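Local coordinates for nitrogenase molybdenum-iron protein alpha chain (Clostridium pasteurianum, PDB 5VPW) that forms part of the molybdenum-iron component of nitrogenase, which reduces dinitrogen to ammonia at an iron-molybdenum-sulfur cofactor in an ATP-dependent reaction, at residues Asn285-Asp290 with His349-Met354; Leu341-Ser346 with Lys479-Tyr484. All blocks are in the same frame, centred on the assembly; numbering follows the deposited sequence.

Interaction 1 of 2, residues Asn285-Asp290 with His349-Met354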
loop_
_atom_site.group_PDB
_atom_site.type_symbol
_atom_site.label_atom_id
_atom_site.label_comp_id
_atom_site.label_asym_id
_atom_site.label_seq_id
_atom_site.Cartn_x
_atom_site.Cartn_y
_atom_site.Cartn_z
ATOM N N ASN A 285 20.644 15.997 -34.223
ATOM C CA ASN A 285 20.709 16.591 -32.897
ATOM C C ASN A 285 19.320 16.863 -32.351
ATOM O O ASN A 285 18.892 18.011 -32.285
ATOM C CB ASN A 285 21.512 17.907 -32.951
ATOM C CG ASN A 285 22.984 17.683 -33.220
ATOM O OD1 ASN A 285 23.634 16.884 -32.551
ATOM N ND2 ASN A 285 23.498 18.331 -34.240
ATOM N N PHE A 286 18.614 15.825 -31.918
ATOM C CA PHE A 286 17.180 15.972 -31.667
ATOM C C PHE A 286 16.847 16.319 -30.203
ATOM O O PHE A 286 15.764 16.069 -29.693
ATOM C CB PHE A 286 16.440 14.756 -32.185
ATOM C CG PHE A 286 15.329 15.094 -33.135
ATOM C CD1 PHE A 286 15.604 15.415 -34.463
ATOM C CD2 PHE A 286 14.007 15.129 -32.697
ATOM C CE1 PHE A 286 14.580 15.717 -35.346
ATOM C CE2 PHE A 286 12.981 15.432 -33.577
ATOM C CZ PHE A 286 13.269 15.739 -34.900
ATOM N N ILE A 287 17.797 16.901 -29.507
ATOM C CA ILE A 287 17.531 17.395 -28.168
ATOM C C ILE A 287 17.648 18.917 -28.198
ATOM O O ILE A 287 18.681 19.459 -28.618
ATOM C CB ILE A 287 18.498 16.751 -27.180
ATOM C CG1 ILE A 287 18.106 15.294 -26.970
ATOM C CG2 ILE A 287 18.523 17.471 -25.846
ATOM C CD1 ILE A 287 19.269 14.332 -27.112
ATOM N N GLY A 288 16.585 19.590 -27.769
ATOM C CA GLY A 288 16.559 21.047 -27.656
ATOM C C GLY A 288 16.073 21.683 -28.945
ATOM O O GLY A 288 16.328 21.160 -30.027
ATOM N N VAL A 289 15.380 22.810 -28.837
ATOM C CA VAL A 289 14.750 23.423 -30.003
ATOM C C VAL A 289 15.777 23.724 -31.097
ATOM O O VAL A 289 15.539 23.374 -32.236
ATOM C CB VAL A 289 14.006 24.736 -29.651
ATOM C CG1 VAL A 289 13.597 25.482 -30.926
ATOM C CG2 VAL A 289 12.767 24.426 -28.819
ATOM N N ASP A 290 16.907 24.346 -30.744
ATOM C CA ASP A 290 17.927 24.722 -31.755
ATOM C C ASP A 290 18.417 23.527 -32.573
ATOM O O ASP A 290 18.513 23.589 -33.802
ATOM C CB ASP A 290 19.135 25.422 -31.120
ATOM C CG ASP A 290 18.816 26.854 -30.620
ATOM O OD1 ASP A 290 17.732 27.371 -30.962
ATOM O OD2 ASP A 290 19.660 27.439 -29.886
ATOM N N HIS A 349 26.590 18.659 -25.688
ATOM C CA HIS A 349 26.317 20.007 -26.168
ATOM C C HIS A 349 24.813 20.301 -26.346
ATOM O O HIS A 349 24.354 21.431 -26.055
ATOM C CB HIS A 349 27.012 20.376 -27.473
ATOM C CG HIS A 349 26.667 21.773 -27.898
ATOM N ND1 HIS A 349 25.839 22.052 -28.966
ATOM C CD2 HIS A 349 26.925 22.968 -27.301
ATOM C CE1 HIS A 349 25.663 23.363 -29.056
ATOM N NE2 HIS A 349 26.314 23.940 -28.058
ATOM N N THR A 350 24.048 19.338 -26.857
ATOM C CA THR A 350 22.594 19.561 -26.990
ATOM C C THR A 350 21.911 19.840 -25.639
ATOM O O THR A 350 21.064 20.738 -25.538
ATOM C CB THR A 350 21.857 18.399 -27.697
ATOM O OG1 THR A 350 22.265 17.136 -27.156
ATOM C CG2 THR A 350 22.176 18.427 -29.188
ATOM N N TYR A 351 22.280 19.101 -24.594
ATOM C CA TYR A 351 21.717 19.411 -23.289
ATOM C C TYR A 351 22.171 20.790 -22.808
ATOM O O TYR A 351 21.365 21.567 -22.319
ATOM C CB TYR A 351 21.983 18.303 -22.252
ATOM C CG TYR A 351 20.988 17.180 -22.340
ATOM C CD1 TYR A 351 19.744 17.286 -21.749
ATOM C CD2 TYR A 351 21.281 16.002 -23.047
ATOM C CE1 TYR A 351 18.812 16.257 -21.845
ATOM C CE2 TYR A 351 20.348 14.977 -23.157
ATOM C CZ TYR A 351 19.117 15.109 -22.547
ATOM O OH TYR A 351 18.189 14.099 -22.657
ATOM N N MET A 352 23.440 21.121 -23.004
ATOM C CA MET A 352 23.925 22.468 -22.646
ATOM C C MET A 352 23.148 23.564 -23.373
ATOM O O MET A 352 22.833 24.614 -22.786
ATOM C CB MET A 352 25.408 22.593 -22.972
ATOM C CG MET A 352 26.289 21.725 -22.106
ATOM S SD MET A 352 28.065 21.748 -22.576
ATOM C CE MET A 352 28.425 23.481 -22.249
ATOM N N ASN A 353 22.834 23.302 -24.643
ATOM C CA ASN A 353 22.075 24.239 -25.471
ATOM C C ASN A 353 20.637 24.355 -25.018
ATOM O O ASN A 353 20.117 25.460 -24.888
ATOM C CB ASN A 353 22.105 23.831 -26.935
ATOM C CG ASN A 353 21.237 24.718 -27.796
ATOM O OD1 ASN A 353 21.668 25.772 -28.287
ATOM N ND2 ASN A 353 20.014 24.303 -27.981
ATOM N N MET A 354 19.970 23.228 -24.780
ATOM C CA MET A 354 18.615 23.253 -24.187
ATOM C C MET A 354 18.626 24.027 -22.858
ATOM O O MET A 354 17.774 24.926 -22.636
ATOM C CB MET A 354 18.078 21.844 -23.943
ATOM C CG MET A 354 16.604 21.805 -23.553
ATOM S SD MET A 354 15.798 20.200 -23.836
ATOM C CE MET A 354 16.949 19.115 -22.978
#
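Ile287 packs into the face of helix 348-357 formed by Thr350, Tyr351 and Met354, joining two alpha/beta units of the nitrogenase fold. Residues 285-290 link strand 281-283 of a parallel sheet to helix 289-303, whereas helix 348-357 follows strand 338-343 of a separate mixed sheet. The Ile287 side chain does most of the work. Ile287 CG2, anti to the backbone N, lies over the centre of the Tyr351 ring, 4.0 Å from the centroid and only 5° off the ring normal, a well-centred CH-pi contact. Ile287 CG2 also meets Met354 CE at 3.7 Å; bending of the methionine chain at chi3 turns this terminal methyl toward the isoleucine. Thr350 crosses Ile287 at about a right angle, with CB of each residue 3.8 Å apart and Thr350 CB 3.5 Å from Ile287 O. With chi1 at 47°, the threonine hydroxyl turns back toward the start of its helix and hydrogen-bonds to Arg347 O, while Thr350 CG2 reaches Asn285 CB at 3.9 Å. Asn285 OD1 is hydrogen-bonded to Lys283; against the helix its CB is the nearest atom. At the more exposed margin the Asp290 and Asn353 side chains lie against each other, crossing at about a right angle with carboxylate and amide planes 53° apart. Inside that margin Gly288, the N-cap residue of helix 289-303, brings its bare backbone against the helix, and Gly288 CA rests 4.0 Å from Met354 SD.

Interaction 2 of 2, residues Leu341-Ser346 with Lys479-Tyr484; sequences LYVGGS and KQLHSY. With ICS (iron-sulfur-molybdenum cluster with interstitial carbon), chain F; HCA (3-hydroxy-3-carboxy-adipic acid), chain E.
The His482 imidazole, whose CE1 lies 4.3 Å from Gly344 N, has homocitrate C5 over one face, 3.2 Å above the plane and displaced toward the rim. A water sits at the ring edge, in its plane, accepting a hydrogen bond from His482 NE2 (2.8 Å) and donating one to Tyr342 O; it also stands over one face of the Tyr342 ring, toward the rim. His482 ND1 binds molybdenum at 2.4 Å, beside homocitrate O6 and O7. With chi1 at -48°, CG lies anti to the carbonyl carbon, and the ring reaches the metal, with His482 CB 3.0 Å from homocitrate O6. Apolar packing comes from Leu481, whose CD1 touches Val343 CG1 at 3.9 Å and Leu341 CB at 4.2 Å. After strand 338-343, the Gly344-Gly345 segment skirts the cluster, bringing Gly344 N to 3.3 Å from sulfide S3A; no conventional hydrogen-bond partner is found for this buried N-H, which points roughly at the sulfide and may stabilise its negative charge. The ring is fixed at two nitrogens, ND1 by the metal and NE2 by the water, so the Tyr342 carbonyl, through the water, would help orient the ligand from the second shell.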
loop_
_atom_site.group_PDB
_atom_site.type_symbol
_atom_site.label_atom_id
_atom_site.label_comp_id
_atom_site.label_asym_id
_atom_site.label_seq_id
_atom_site.Cartn_x
_atom_site.Cartn_y
_atom_site.Cartn_z
ATOM N N LEU A 341 27.097 18.851 -16.139
ATOM C CA LEU A 341 26.528 17.623 -16.639
ATOM C C LEU A 341 27.592 16.558 -16.801
ATOM O O LEU A 341 28.745 16.865 -17.064
ATOM C CB LEU A 341 25.861 17.730 -18.000
ATOM C CG LEU A 341 25.637 18.931 -18.852
ATOM C CD1 LEU A 341 26.941 19.672 -19.038
ATOM C CD2 LEU A 341 25.076 18.419 -20.181
ATOM N N TYR A 342 27.152 15.310 -16.692
ATOM C CA TYR A 342 28.024 14.127 -16.793
ATOM C C TYR A 342 27.265 13.101 -17.639
ATOM O O TYR A 342 26.236 12.587 -17.222
ATOM C CB TYR A 342 28.274 13.614 -15.388
ATOM C CG TYR A 342 29.250 12.436 -15.190
ATOM C CD1 TYR A 342 30.064 11.961 -16.202
ATOM C CD2 TYR A 342 29.363 11.841 -13.930
ATOM C CE1 TYR A 342 30.963 10.906 -15.968
ATOM C CE2 TYR A 342 30.250 10.794 -13.675
ATOM C CZ TYR A 342 31.052 10.340 -14.692
ATOM O OH TYR A 342 31.945 9.331 -14.416
ATOM N N VAL A 343 27.772 12.833 -18.832
ATOM C CA VAL A 343 27.149 11.888 -19.761
ATOM C C VAL A 343 28.053 10.701 -20.027
ATOM O O VAL A 343 29.199 10.662 -19.551
ATOM C CB VAL A 343 26.877 12.569 -21.120
ATOM C CG1 VAL A 343 25.895 13.744 -20.936
ATOM C CG2 VAL A 343 28.174 13.059 -21.783
ATOM N N GLY A 344 27.572 9.740 -20.808
ATOM C CA GLY A 344 28.432 8.633 -21.254
ATOM C C GLY A 344 29.399 9.024 -22.366
ATOM O O GLY A 344 30.577 9.195 -22.118
ATOM N N GLY A 345 28.884 9.199 -23.570
ATOM C CA GLY A 345 29.693 9.414 -24.778
ATOM C C GLY A 345 29.109 10.372 -25.801
ATOM O O GLY A 345 29.679 10.536 -26.873
ATOM N N SER A 346 27.962 10.987 -25.489
ATOM C CA SER A 346 27.233 11.784 -26.452
ATOM C C SER A 346 26.314 12.763 -25.712
ATOM O O SER A 346 26.114 12.638 -24.501
ATOM C CB SER A 346 26.404 10.821 -27.330
ATOM O OG SER A 346 25.601 11.451 -28.313
ATOM N N LYS A 479 19.123 15.607 -11.793
ATOM C CA LYS A 479 18.290 14.854 -12.733
ATOM C C LYS A 479 19.137 13.940 -13.597
ATOM O O LYS A 479 20.215 14.325 -14.060
ATOM C CB LYS A 479 17.400 15.792 -13.584
ATOM C CG LYS A 479 16.329 16.510 -12.764
ATOM C CD LYS A 479 15.394 15.483 -12.132
ATOM C CE LYS A 479 14.149 16.050 -11.477
ATOM N NZ LYS A 479 13.319 14.875 -11.028
ATOM N N GLN A 480 18.616 12.737 -13.828
ATOM C CA GLN A 480 19.287 11.707 -14.591
ATOM C C GLN A 480 19.184 11.912 -16.091
ATOM O O GLN A 480 18.107 12.055 -16.633
ATOM C CB GLN A 480 18.713 10.325 -14.246
ATOM C CG GLN A 480 18.926 9.902 -12.818
ATOM C CD GLN A 480 18.429 8.486 -12.564
ATOM O OE1 GLN A 480 18.990 7.489 -13.067
ATOM N NE2 GLN A 480 17.343 8.392 -11.793
ATOM N N LEU A 481 20.322 11.862 -16.781
ATOM C CA LEU A 481 20.353 11.992 -18.230
ATOM C C LEU A 481 20.323 10.687 -18.970
ATOM O O LEU A 481 20.196 10.689 -20.205
ATOM C CB LEU A 481 21.618 12.763 -18.658
ATOM C CG LEU A 481 21.694 14.198 -18.194
ATOM C CD1 LEU A 481 22.905 14.909 -18.759
ATOM C CD2 LEU A 481 20.443 14.950 -18.597
ATOM N N HIS A 482 20.432 9.555 -18.272
ATOM C CA HIS A 482 20.319 8.293 -18.945
ATOM C C HIS A 482 18.872 7.773 -18.854
ATOM O O HIS A 482 18.203 7.601 -19.881
ATOM C CB HIS A 482 21.241 7.184 -18.428
ATOM C CG HIS A 482 22.679 7.561 -18.233
ATOM N ND1 HIS A 482 23.711 6.912 -18.882
ATOM C CD2 HIS A 482 23.265 8.454 -17.408
ATOM C CE1 HIS A 482 24.863 7.378 -18.447
ATOM N NE2 HIS A 482 24.623 8.322 -17.561
ATOM N N SER A 483 18.403 7.500 -17.630
ATOM C CA SER A 483 17.046 6.989 -17.400
ATOM C C SER A 483 15.935 8.027 -17.471
ATOM O O SER A 483 14.740 7.664 -17.436
ATOM C CB SER A 483 16.979 6.345 -16.002
ATOM O OG SER A 483 17.098 7.341 -14.978
ATOM N N TYR A 484 16.294 9.308 -17.540
ATOM C CA TYR A 484 15.304 10.380 -17.485
ATOM C C TYR A 484 14.422 10.304 -16.242
ATOM O O TYR A 484 13.278 10.772 -16.305
ATOM C CB TYR A 484 14.381 10.358 -18.746
ATOM C CG TYR A 484 15.065 10.351 -20.100
ATOM C CD1 TYR A 484 16.374 10.736 -20.259
ATOM C CD2 TYR A 484 14.370 9.974 -21.248
ATOM C CE1 TYR A 484 17.002 10.708 -21.505
ATOM C CE2 TYR A 484 14.979 9.987 -22.483
ATOM C CZ TYR A 484 16.276 10.343 -22.625
ATOM O OH TYR A 484 16.862 10.323 -23.899
HETATM FE FE1 ICS F . 25.318 6.886 -27.378
HETATM MO MO1 ICS F . 23.645 5.392 -20.743
HETATM FE FE2 ICS F . 25.841 5.300 -25.264
HETATM FE FE3 ICS F . 23.334 6.087 -25.753
HETATM FE FE4 ICS F . 25.185 7.816 -24.879
HETATM FE FE5 ICS F . 24.586 7.233 -22.398
HETATM FE FE6 ICS F . 25.171 4.738 -22.848
HETATM FE FE7 ICS F . 22.747 5.559 -23.270
HETATM C CX ICS F . 24.495 6.187 -24.090
HETATM S S1A ICS F . 27.071 7.112 -25.939
HETATM S S1B ICS F . 25.921 5.901 -21.132
HETATM S S2A ICS F . 24.612 4.744 -27.060
HETATM S S2B ICS F . 26.644 3.629 -24.030
HETATM S S3A ICS F . 25.360 9.180 -23.159
HETATM S S3B ICS F . 23.309 3.596 -22.277
HETATM S S4A ICS F . 23.608 8.162 -26.505
HETATM S S4B ICS F . 22.429 7.184 -21.737
HETATM S S5A ICS F . 21.289 5.416 -24.891
HETATM C C1 HCA E . 25.181 1.318 -19.271
HETATM C C2 HCA E . 23.702 1.628 -19.278
HETATM C C3 HCA E . 23.428 3.043 -18.758
HETATM C C4 HCA E . 23.508 3.199 -17.236
HETATM C C5 HCA E . 22.843 4.513 -16.765
HETATM C C6 HCA E . 23.246 5.069 -15.391
HETATM C C7 HCA E . 22.009 3.437 -19.149
HETATM O O1 HCA E . 25.529 0.116 -19.086
HETATM O O2 HCA E . 25.989 2.241 -19.483
HETATM O O3 HCA E . 22.342 5.675 -14.741
HETATM O O4 HCA E . 24.418 4.924 -14.946
HETATM O O5 HCA E . 21.078 2.741 -18.745
HETATM O O6 HCA E . 21.784 4.515 -19.744
HETATM O O7 HCA E . 24.369 3.924 -19.396
HETATM O O HOH W 1 26.300 10.043 -16.171
#

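Interactions 1 and 2 have centres 13 Å apart and meet through Tyr351, with strand 338-343 running through the loop at Gly344-Gly345 into helix 348-357. Tyr351, which receives Ile287 in interaction 1, also packs on interaction 2: its CB meets Leu341 CD2 at 3.7 Å, its CE1 meets Leu481 CD2 at 3.9 Å, and its OH lies 3.8 Å from Tyr484 CE1. Arg347 is a second tie, accepting the Thr350 hydroxyl at its carbonyl and bonding to Leu481 O through its guanidinium. Interaction 2 touches the cofactor; interaction 1 lies further out, with the Ile287 side chain about 8 Å from the cluster and the Tyr351 side chain about 9 Å from that of His482 (nearest atoms).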